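Local coordinates for ABC transporter (Caldanaerobius, PDB 4G68), which probably binds xylan-derived xylose oligosaccharides outside the cell, as the solute-binding component that delivers them to an ABC transporter, at residues A[175-180]-A[302-307]; A[226-231]-A[415-420]; A[234-239]-A[338-343]. One frame throughout, in Å; residues are numbered along the deposited sequence.

Contact 1. Residues A[175-180]-A[302-307]; sequences DQQASV and GNFDAA. With XYP (beta-D-xylopyranose), chain D; XYP (beta-D-xylopyranose), chain B.
With chi1 at 62°, N303 sets its CG between its own backbone N and carbonyl carbon, and this folds the amide back over strand 175-180, where OD1 meets the backbone N of A178. The same residue also gives its backbone N to A178 O, so two bonds of 2.9 Å (A178 N to N303 OD1, and N303 N to A178 O) grip one residue of the strand through both of its peptide groups. They differ in geometry: the first donor stands above the carboxamide plane of N303, 54° out of it, whereas the second lies nearly along the C=O axis of A178. The other end of the amide is tied by a water, which accepts from N303 ND2 and donates to Q176 O at 2.7 Å. V180 CG2 packs on N303 CA at 3.8 Å.

F304 also has its CG between its backbone N and carbonyl carbon (chi1 41°), which turns a face of the ring to the chain B sugar. C4 of that xylose lies 3.9 Å above the ring centre, a CH-pi type of stacking geometry; the opposite face carries G302 CA near its rim. Q177 reaches the ring edge, its CD 3.6 Å from F304 CE2, and extends NE2 to O5 of the chain D xylose, a bond of 3.1 Å.

S179 and G302 form an antiparallel non-hydrogen-bonded pair, continuing the pairing of strands 168-184 and 298-300. Helix 396-406 packs against A178 and V180, helix 225-239 sends W225 to F304 and W229 to Q177, and strand 341-349 flanks Q177.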
loop_
_atom_site.group_PDB
_atom_site.type_symbol
_atom_site.label_atom_id
_atom_site.label_comp_id
_atom_site.label_asym_id
_atom_site.label_seq_id
_atom_site.Cartn_x
_atom_site.Cartn_y
_atom_site.Cartn_z
ATOM N N ASP A 175 6.845 -3.151 -7.576
ATOM C CA ASP A 175 6.048 -1.890 -7.367
ATOM C C ASP A 175 6.350 -1.062 -6.125
ATOM O O ASP A 175 6.980 -1.560 -5.157
ATOM C CB ASP A 175 4.531 -1.984 -7.713
ATOM C CG ASP A 175 3.689 -2.718 -6.692
ATOM O OD1 ASP A 175 4.107 -2.987 -5.598
ATOM O OD2 ASP A 175 2.524 -3.058 -7.033
ATOM N N GLN A 176 5.957 0.208 -6.199
ATOM C CA GLN A 176 6.131 1.153 -5.109
ATOM C C GLN A 176 4.763 1.604 -4.656
ATOM O O GLN A 176 3.774 1.605 -5.447
ATOM C CB GLN A 176 6.874 2.433 -5.500
ATOM C CG GLN A 176 8.119 2.291 -6.349
ATOM C CD GLN A 176 8.552 3.643 -6.805
ATOM O OE1 GLN A 176 8.203 4.667 -6.161
ATOM N NE2 GLN A 176 9.338 3.690 -7.909
ATOM N N GLN A 177 4.696 1.935 -3.379
ATOM C CA GLN A 177 3.450 2.446 -2.839
ATOM C C GLN A 177 3.628 3.930 -2.446
ATOM O O GLN A 177 4.744 4.384 -2.178
ATOM C CB GLN A 177 3.084 1.639 -1.572
ATOM C CG GLN A 177 2.655 0.198 -1.949
ATOM C CD GLN A 177 2.110 -0.537 -0.731
ATOM O OE1 GLN A 177 2.115 -0.007 0.401
ATOM N NE2 GLN A 177 1.665 -1.788 -0.966
ATOM N N ALA A 178 2.538 4.683 -2.423
ATOM C CA ALA A 178 2.589 6.073 -1.964
ATOM C C ALA A 178 1.177 6.410 -1.457
ATOM O O ALA A 178 0.156 5.941 -2.033
ATOM C CB ALA A 178 2.984 7.029 -3.101
ATOM N N SER A 179 1.107 7.223 -0.424
ATOM C CA SER A 179 -0.169 7.623 0.207
ATOM C C SER A 179 -0.814 8.782 -0.588
ATOM O O SER A 179 -0.123 9.783 -0.909
ATOM C CB SER A 179 0.077 7.996 1.671
ATOM O OG SER A 179 1.145 8.983 1.786
ATOM N N VAL A 180 -2.090 8.654 -0.883
ATOM C CA VAL A 180 -2.788 9.576 -1.811
ATOM C C VAL A 180 -4.109 9.953 -1.120
ATOM O O VAL A 180 -4.859 9.093 -0.703
ATOM C CB VAL A 180 -3.143 8.832 -3.078
ATOM C CG1 VAL A 180 -3.855 9.796 -4.062
ATOM C CG2 VAL A 180 -1.835 8.294 -3.768
ATOM N N GLY A 302 -3.716 3.859 -0.304
ATOM C CA GLY A 302 -2.616 3.645 -1.190
ATOM C C GLY A 302 -2.959 4.089 -2.609
ATOM O O GLY A 302 -4.138 4.109 -3.047
ATOM N N ASN A 303 -1.909 4.430 -3.344
ATOM C CA ASN A 303 -1.961 4.670 -4.786
ATOM C C ASN A 303 -2.518 3.450 -5.523
ATOM O O ASN A 303 -3.051 3.596 -6.608
ATOM C CB ASN A 303 -0.503 4.832 -5.269
ATOM C CG ASN A 303 0.284 3.569 -5.022
ATOM O OD1 ASN A 303 0.605 3.197 -3.906
ATOM N ND2 ASN A 303 0.567 2.862 -6.119
ATOM N N PHE A 304 -2.446 2.256 -4.901
ATOM C CA PHE A 304 -2.893 1.019 -5.562
ATOM C C PHE A 304 -4.389 0.956 -5.796
ATOM O O PHE A 304 -4.868 0.181 -6.660
ATOM C CB PHE A 304 -2.408 -0.253 -4.833
ATOM C CG PHE A 304 -2.493 -0.147 -3.328
ATOM C CD1 PHE A 304 -3.726 -0.175 -2.646
ATOM C CD2 PHE A 304 -1.344 0.019 -2.602
ATOM C CE1 PHE A 304 -3.771 -0.033 -1.228
ATOM C CE2 PHE A 304 -1.370 0.176 -1.217
ATOM C CZ PHE A 304 -2.585 0.138 -0.518
ATOM N N ASP A 305 -5.103 1.755 -5.002
ATOM C CA ASP A 305 -6.544 1.906 -5.095
ATOM C C ASP A 305 -6.990 2.732 -6.304
ATOM O O ASP A 305 -8.195 2.742 -6.683
ATOM C CB ASP A 305 -7.152 2.368 -3.799
ATOM C CG ASP A 305 -7.120 1.273 -2.684
ATOM O OD1 ASP A 305 -6.999 0.077 -2.977
ATOM O OD2 ASP A 305 -7.144 1.636 -1.524
ATOM N N ALA A 306 -6.056 3.436 -6.913
ATOM C CA ALA A 306 -6.386 4.272 -8.044
ATOM C C ALA A 306 -7.124 3.502 -9.109
ATOM O O ALA A 306 -8.042 4.043 -9.766
ATOM C CB ALA A 306 -5.115 4.847 -8.624
ATOM N N ALA A 307 -6.667 2.274 -9.419
ATOM C CA ALA A 307 -7.403 1.488 -10.370
ATOM C C ALA A 307 -8.871 1.334 -10.144
ATOM O O ALA A 307 -9.628 1.323 -11.158
ATOM C CB ALA A 307 -6.751 0.071 -10.526
HETATM C C1 XYP D . -1.520 -3.608 1.132
HETATM C C2 XYP D . -1.498 -4.543 2.337
HETATM C C3 XYP D . -1.471 -3.677 3.602
HETATM C C4 XYP D . -0.370 -2.588 3.543
HETATM C C5 XYP D . -0.350 -1.829 2.185
HETATM O O2 XYP D . -2.610 -5.412 2.271
HETATM O O3 XYP D . -1.272 -4.581 4.712
HETATM O O4 XYP D . -0.486 -1.636 4.604
HETATM O O5 XYP D . -0.398 -2.755 1.106
HETATM C C1 XYP B . -3.278 -4.455 -3.639
HETATM C C2 XYP B . -1.829 -3.960 -3.664
HETATM C C3 XYP B . -1.185 -4.467 -2.354
HETATM C C4 XYP B . -1.994 -3.851 -1.235
HETATM C C5 XYP B . -3.473 -4.265 -1.354
HETATM O O2 XYP B . -1.188 -4.608 -4.763
HETATM O O3 XYP B . 0.130 -3.872 -2.362
HETATM O O4 XYP B . -1.453 -4.387 -0.023
HETATM O O5 XYP B . -3.958 -3.797 -2.619
HETATM O O HOH W 1 1.480 0.132 -5.385
#

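Contact 2. Residues A[226-231]-A[415-420]; sequences PGMWYY and AWDIYL. With XYP (beta-D-xylopyranose), chain D.
W229, in mid-helix, and A415, at the N-cap position of the short helix 416-419, bring the two backbones nearest, their CA atoms 6.5 Å apart. A415 O accepts from both I418 N and Y419 N, which closes that first turn. A415 CB sits 3.2 Å above the plane of the W229 indole, offset toward its rim.

The indole N-H runs to O4 of the chain D xylose, 2.9 Å from NE1 and nearly straight at 167°. That hydroxyl in turn donates to D417 OD1 at 2.6 Å, while O3 donates to OD2 across the same distance. The carboxylate is therefore held by two neighbouring sugar hydroxyls, one per oxygen, and O4 is gripped from both segments. Behind it, selenomethionine M228 bends at chi3 (63°) and lays SE against D417 CB; its CE comes within 3.5 Å of D417 OD1, backing the sugar-binding acid with an apolar group. Farther from the ligand, Y231 points its edge at the face of W416 in a T-shaped pair, planes at 85° and centroids 5.8 Å apart.

Around this aromatic end, helix 422-436 brings H428 to stack on W416 and to meet Y231. Helix 257-271 supplies F259, whose O bonds Y231 OH. Helix 241-248 packs on W416, and D232 OD2, one residue beyond Y231 on helix 225-239, accepts from the backbone N of W416.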
loop_
_atom_site.group_PDB
_atom_site.type_symbol
_atom_site.label_atom_id
_atom_site.label_comp_id
_atom_site.label_asym_id
_atom_site.label_seq_id
_atom_site.Cartn_x
_atom_site.Cartn_y
_atom_site.Cartn_z
ATOM N N PRO A 226 -6.632 -0.464 6.275
ATOM C CA PRO A 226 -6.922 0.805 5.542
ATOM C C PRO A 226 -7.056 2.021 6.429
ATOM O O PRO A 226 -6.541 3.099 6.093
ATOM C CB PRO A 226 -8.257 0.518 4.870
ATOM C CG PRO A 226 -8.251 -1.018 4.663
ATOM C CD PRO A 226 -7.640 -1.500 5.956
ATOM N N GLY A 227 -7.677 1.850 7.581
ATOM C CA GLY A 227 -7.766 2.939 8.582
ATOM C C GLY A 227 -6.404 3.246 9.199
ATOM O O GLY A 227 -6.091 4.380 9.517
HETATM N N MSE A 228 -5.600 2.248 9.432
HETATM C CA MSE A 228 -4.252 2.436 9.910
HETATM C C MSE A 228 -3.452 3.354 9.029
HETATM O O MSE A 228 -2.643 4.071 9.586
HETATM C CB MSE A 228 -3.570 1.071 10.003
HETATM C CG MSE A 228 -2.249 1.074 10.713
HETATM SE SE MSE A 228 -1.205 -0.473 9.929
HETATM C CE MSE A 228 -1.169 0.340 8.092
ATOM N N TRP A 229 -3.586 3.315 7.720
ATOM C CA TRP A 229 -2.936 4.317 6.878
ATOM C C TRP A 229 -3.182 5.722 7.285
ATOM O O TRP A 229 -2.245 6.577 7.228
ATOM C CB TRP A 229 -3.297 4.151 5.408
ATOM C CG TRP A 229 -2.488 3.076 4.736
ATOM C CD1 TRP A 229 -2.362 1.704 5.081
ATOM C CD2 TRP A 229 -1.634 3.251 3.569
ATOM N NE1 TRP A 229 -1.502 1.097 4.206
ATOM C CE2 TRP A 229 -1.018 1.975 3.298
ATOM C CE3 TRP A 229 -1.296 4.355 2.758
ATOM C CZ2 TRP A 229 -0.133 1.776 2.195
ATOM C CZ3 TRP A 229 -0.395 4.153 1.686
ATOM C CH2 TRP A 229 0.178 2.893 1.422
ATOM N N TYR A 230 -4.426 5.962 7.741
ATOM C CA TYR A 230 -4.745 7.317 8.201
ATOM C C TYR A 230 -3.882 7.678 9.445
ATOM O O TYR A 230 -3.257 8.779 9.509
ATOM C CB TYR A 230 -6.217 7.431 8.589
ATOM C CG TYR A 230 -7.221 7.482 7.493
ATOM C CD1 TYR A 230 -8.077 8.593 7.380
ATOM C CD2 TYR A 230 -7.410 6.373 6.667
ATOM C CE1 TYR A 230 -9.065 8.647 6.353
ATOM C CE2 TYR A 230 -8.411 6.357 5.645
ATOM C CZ TYR A 230 -9.209 7.504 5.512
ATOM O OH TYR A 230 -10.179 7.536 4.541
ATOM N N TYR A 231 -3.865 6.769 10.423
ATOM C CA TYR A 231 -3.074 7.055 11.648
ATOM C C TYR A 231 -1.592 7.269 11.216
ATOM O O TYR A 231 -0.930 8.259 11.590
ATOM C CB TYR A 231 -3.164 5.905 12.679
ATOM C CG TYR A 231 -2.250 6.241 13.809
ATOM C CD1 TYR A 231 -2.732 6.983 14.884
ATOM C CD2 TYR A 231 -0.912 5.876 13.799
ATOM C CE1 TYR A 231 -1.895 7.393 15.911
ATOM C CE2 TYR A 231 -0.035 6.249 14.840
ATOM C CZ TYR A 231 -0.563 7.006 15.869
ATOM O OH TYR A 231 0.274 7.430 16.852
ATOM N N ALA A 415 3.933 1.656 5.228
ATOM C CA ALA A 415 2.847 1.521 6.232
ATOM C C ALA A 415 3.291 0.600 7.349
ATOM O O ALA A 415 4.066 -0.335 7.108
ATOM C CB ALA A 415 1.654 0.947 5.541
ATOM N N TRP A 416 2.855 0.858 8.586
ATOM C CA TRP A 416 3.509 0.259 9.687
ATOM C C TRP A 416 3.304 -1.250 9.727
ATOM O O TRP A 416 4.091 -1.954 10.355
ATOM C CB TRP A 416 3.024 0.874 11.008
ATOM C CG TRP A 416 3.487 2.309 11.192
ATOM C CD1 TRP A 416 3.920 3.256 10.218
ATOM C CD2 TRP A 416 3.505 3.022 12.458
ATOM N NE1 TRP A 416 4.166 4.458 10.827
ATOM C CE2 TRP A 416 3.922 4.385 12.167
ATOM C CE3 TRP A 416 3.183 2.666 13.779
ATOM C CZ2 TRP A 416 4.070 5.356 13.188
ATOM C CZ3 TRP A 416 3.314 3.646 14.772
ATOM C CH2 TRP A 416 3.754 4.951 14.478
ATOM N N ASP A 417 2.220 -1.772 9.142
ATOM C CA ASP A 417 2.004 -3.238 9.169
ATOM C C ASP A 417 2.808 -4.004 8.093
ATOM O O ASP A 417 2.736 -5.249 8.076
ATOM C CB ASP A 417 0.526 -3.592 8.998
ATOM C CG ASP A 417 -0.023 -3.208 7.588
ATOM O OD1 ASP A 417 0.604 -2.378 6.860
ATOM O OD2 ASP A 417 -1.092 -3.785 7.211
ATOM N N ILE A 418 3.597 -3.284 7.283
ATOM C CA ILE A 418 4.583 -3.877 6.401
ATOM C C ILE A 418 5.975 -3.645 7.032
ATOM O O ILE A 418 6.914 -4.348 6.753
ATOM C CB ILE A 418 4.632 -3.112 5.019
ATOM C CG1 ILE A 418 3.366 -3.202 4.289
ATOM C CG2 ILE A 418 5.816 -3.548 4.130
ATOM C CD1 ILE A 418 3.439 -2.507 2.914
ATOM N N TYR A 419 6.123 -2.606 7.818
ATOM C CA TYR A 419 7.436 -2.308 8.355
ATOM C C TYR A 419 7.630 -3.157 9.598
ATOM O O TYR A 419 8.707 -3.803 9.745
ATOM C CB TYR A 419 7.530 -0.805 8.725
ATOM C CG TYR A 419 8.968 -0.433 9.050
ATOM C CD1 TYR A 419 9.766 0.132 8.076
ATOM C CD2 TYR A 419 9.504 -0.649 10.323
ATOM C CE1 TYR A 419 11.095 0.449 8.330
ATOM C CE2 TYR A 419 10.838 -0.334 10.610
ATOM C CZ TYR A 419 11.599 0.247 9.607
ATOM O OH TYR A 419 12.942 0.557 9.817
ATOM N N LEU A 420 6.630 -3.170 10.516
ATOM C CA LEU A 420 6.618 -4.123 11.648
ATOM C C LEU A 420 6.345 -5.568 11.141
ATOM O O LEU A 420 5.939 -5.745 10.003
ATOM C CB LEU A 420 5.565 -3.745 12.746
ATOM C CG LEU A 420 5.705 -2.300 13.279
ATOM C CD1 LEU A 420 4.481 -1.813 14.027
ATOM C CD2 LEU A 420 6.956 -2.179 14.181
HETATM C C1 XYP D . -1.520 -3.608 1.132
HETATM C C2 XYP D . -1.498 -4.543 2.337
HETATM C C3 XYP D . -1.471 -3.677 3.602
HETATM C C4 XYP D . -0.370 -2.588 3.543
HETATM C C5 XYP D . -0.350 -1.829 2.185
HETATM O O2 XYP D . -2.610 -5.412 2.271
HETATM O O3 XYP D . -1.272 -4.581 4.712
HETATM O O4 XYP D . -0.486 -1.636 4.604
HETATM O O5 XYP D . -0.398 -2.755 1.106
#

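Contact 3. Residues A[234-239]-A[338-343]; sequences IALREG and EYIGGT
The carbonyl oxygen of E338 receives two donors: R237 NH1 at 2.9 Å, with a nearly straight N-H approach of 166°, and a water that also accepts from R237 NH2. The arginine meets it edge-on, for E338 O lies in the guanidinium plane, although from the carbonyl's side the donor is tilted 25° from its plane. A second water accepts from R237 NH1 at 3.0 Å and probably donates to E338 OE1, which would link the guanidinium to the carboxylate through solvent as well as to the backbone directly. The opposite charges themselves stay apart: R237 NH1 and E338 OE1 are separated by 5.4 Å, too long for a salt bridge.

R237 leaves the helix on the side turned from 338-343, and its chain comes back because it bends at chi2 (-76°). NE bonds P327 O, and NH2 has a second partner in F326 O, so bonds from all three nitrogens fix the rotation of the flat group.

L236 forms the apolar half. Its two methyls meet different parts of the partner: CD1 lies by E338 OE1, while CD2 packs on the backbone of Y339, 3.6 Å from its C, and on I340 CD1 at 3.9 Å. The glutamate's aliphatic CB fills in beside L236 CG.

In this solute-binding fold of the PBP clan, the C-terminal turns of helix 225-239 thus pack on the chain leading into strand 341-349 of the mixed sheet, with an arginine pinning them to the carbonyl of E338. The contact does so without touching the sugar, the I340 side chain being about 7 Å from the nearer xylopyranose.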
loop_
_atom_site.group_PDB
_atom_site.type_symbol
_atom_site.label_atom_id
_atom_site.label_comp_id
_atom_site.label_asym_id
_atom_site.label_seq_id
_atom_site.Cartn_x
_atom_site.Cartn_y
_atom_site.Cartn_z
ATOM N N ILE A 234 -0.986 10.557 9.688
ATOM C CA ILE A 234 -1.117 11.691 10.616
ATOM C C ILE A 234 0.137 11.696 11.560
ATOM O O ILE A 234 0.710 12.786 11.902
ATOM C CB ILE A 234 -2.424 11.559 11.413
ATOM C CG1 ILE A 234 -3.647 11.779 10.501
ATOM C CG2 ILE A 234 -2.499 12.633 12.503
ATOM C CD1 ILE A 234 -4.947 11.406 11.218
ATOM N N ALA A 235 0.561 10.512 12.029
ATOM C CA ALA A 235 1.784 10.439 12.857
ATOM C C ALA A 235 3.019 10.940 12.119
ATOM O O ALA A 235 3.926 11.517 12.728
ATOM C CB ALA A 235 2.052 8.997 13.315
ATOM N N LEU A 236 3.095 10.702 10.818
ATOM C CA LEU A 236 4.184 11.184 10.012
ATOM C C LEU A 236 4.188 12.731 9.915
ATOM O O LEU A 236 5.200 13.377 10.115
ATOM C CB LEU A 236 4.100 10.520 8.634
ATOM C CG LEU A 236 5.210 10.882 7.611
ATOM C CD1 LEU A 236 6.520 10.450 8.135
ATOM C CD2 LEU A 236 4.911 10.204 6.293
ATOM N N ARG A 237 3.006 13.326 9.759
ATOM C CA ARG A 237 2.875 14.775 9.763
ATOM C C ARG A 237 3.153 15.386 11.144
ATOM O O ARG A 237 3.761 16.464 11.205
ATOM C CB ARG A 237 1.432 15.198 9.362
ATOM C CG ARG A 237 1.163 14.922 7.892
ATOM C CD ARG A 237 1.812 15.901 6.927
ATOM N NE ARG A 237 1.356 15.662 5.539
ATOM C CZ ARG A 237 2.036 14.989 4.628
ATOM N NH1 ARG A 237 3.261 14.535 4.955
ATOM N NH2 ARG A 237 1.554 14.843 3.399
ATOM N N GLU A 238 2.709 14.700 12.225
ATOM C CA GLU A 238 2.941 15.195 13.589
ATOM C C GLU A 238 4.411 15.146 13.997
ATOM O O GLU A 238 4.966 16.123 14.583
ATOM C CB GLU A 238 2.113 14.399 14.574
ATOM C CG GLU A 238 0.587 14.635 14.500
ATOM C CD GLU A 238 0.153 16.021 15.042
ATOM O OE1 GLU A 238 0.978 16.962 15.038
ATOM O OE2 GLU A 238 -1.024 16.165 15.473
ATOM N N GLY A 239 5.035 14.009 13.698
ATOM C CA GLY A 239 6.315 13.658 14.290
ATOM C C GLY A 239 7.496 13.693 13.366
ATOM O O GLY A 239 8.629 13.805 13.837
ATOM N N GLU A 338 6.639 14.463 2.905
ATOM C CA GLU A 338 6.877 13.077 3.319
ATOM C C GLU A 338 5.674 12.252 2.981
ATOM O O GLU A 338 4.520 12.725 3.091
ATOM C CB GLU A 338 7.256 12.960 4.834
ATOM C CG GLU A 338 8.467 13.812 5.243
ATOM C CD GLU A 338 8.806 13.799 6.764
ATOM O OE1 GLU A 338 7.953 13.815 7.585
ATOM O OE2 GLU A 338 9.987 13.863 7.159
ATOM N N TYR A 339 5.882 11.006 2.584
ATOM C CA TYR A 339 4.713 10.128 2.393
ATOM C C TYR A 339 4.859 8.726 3.016
ATOM O O TYR A 339 5.959 8.253 3.306
ATOM C CB TYR A 339 4.265 10.106 0.922
ATOM C CG TYR A 339 5.267 9.441 0.014
ATOM C CD1 TYR A 339 6.319 10.204 -0.569
ATOM C CD2 TYR A 339 5.230 8.044 -0.234
ATOM C CE1 TYR A 339 7.243 9.602 -1.431
ATOM C CE2 TYR A 339 6.119 7.447 -1.116
ATOM C CZ TYR A 339 7.173 8.216 -1.653
ATOM O OH TYR A 339 8.085 7.623 -2.501
ATOM N N ILE A 340 3.718 8.059 3.191
ATOM C CA ILE A 340 3.697 6.621 3.561
ATOM C C ILE A 340 3.797 5.822 2.256
ATOM O O ILE A 340 2.968 5.974 1.348
ATOM C CB ILE A 340 2.389 6.293 4.290
ATOM C CG1 ILE A 340 2.326 7.051 5.630
ATOM C CG2 ILE A 340 2.202 4.739 4.504
ATOM C CD1 ILE A 340 3.398 6.573 6.622
ATOM N N GLY A 341 4.850 5.030 2.159
ATOM C CA GLY A 341 5.023 4.154 1.030
ATOM C C GLY A 341 6.471 3.703 0.909
ATOM O O GLY A 341 7.201 3.592 1.903
ATOM N N GLY A 342 6.892 3.479 -0.331
ATOM C CA GLY A 342 8.292 3.069 -0.635
ATOM C C GLY A 342 8.205 1.873 -1.590
ATOM O O GLY A 342 7.132 1.458 -2.009
ATOM N N THR A 343 9.369 1.314 -1.944
ATOM C CA THR A 343 9.332 0.193 -2.909
ATOM C C THR A 343 9.136 -1.054 -2.129
ATOM O O THR A 343 10.071 -1.542 -1.538
ATOM C CB THR A 343 10.634 0.138 -3.768
ATOM O OG1 THR A 343 10.717 1.383 -4.507
ATOM C CG2 THR A 343 10.506 -0.991 -4.823
HETATM O O HOH W 2 2.723 13.241 0.938
HETATM O O HOH W 3 5.121 14.821 7.231
#

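Overall arrangement
The contacts lie close to the centre of the folded chain, 6, 9 and 12 Å from it in order. The centre of contact 1 is 13 Å from that of contact 2 and 14 Å from that of contact 3; the latter two are 10 Å apart and share helix 225-239. Contacts 1 and 3 draw on neighbouring antiparallel strands, 168-184 and 341-349, of one mixed sheet. In sequence, contact 3 nests inside the loop closed by contact 2, and contact 1 alternates with both. W229 packs on Q177, S179 and G302. Contacts 1 and 2 both touch the chain D xylose, so distant parts of the chain build one sugar pocket; contact 3 joins the same helix to strand 341-349.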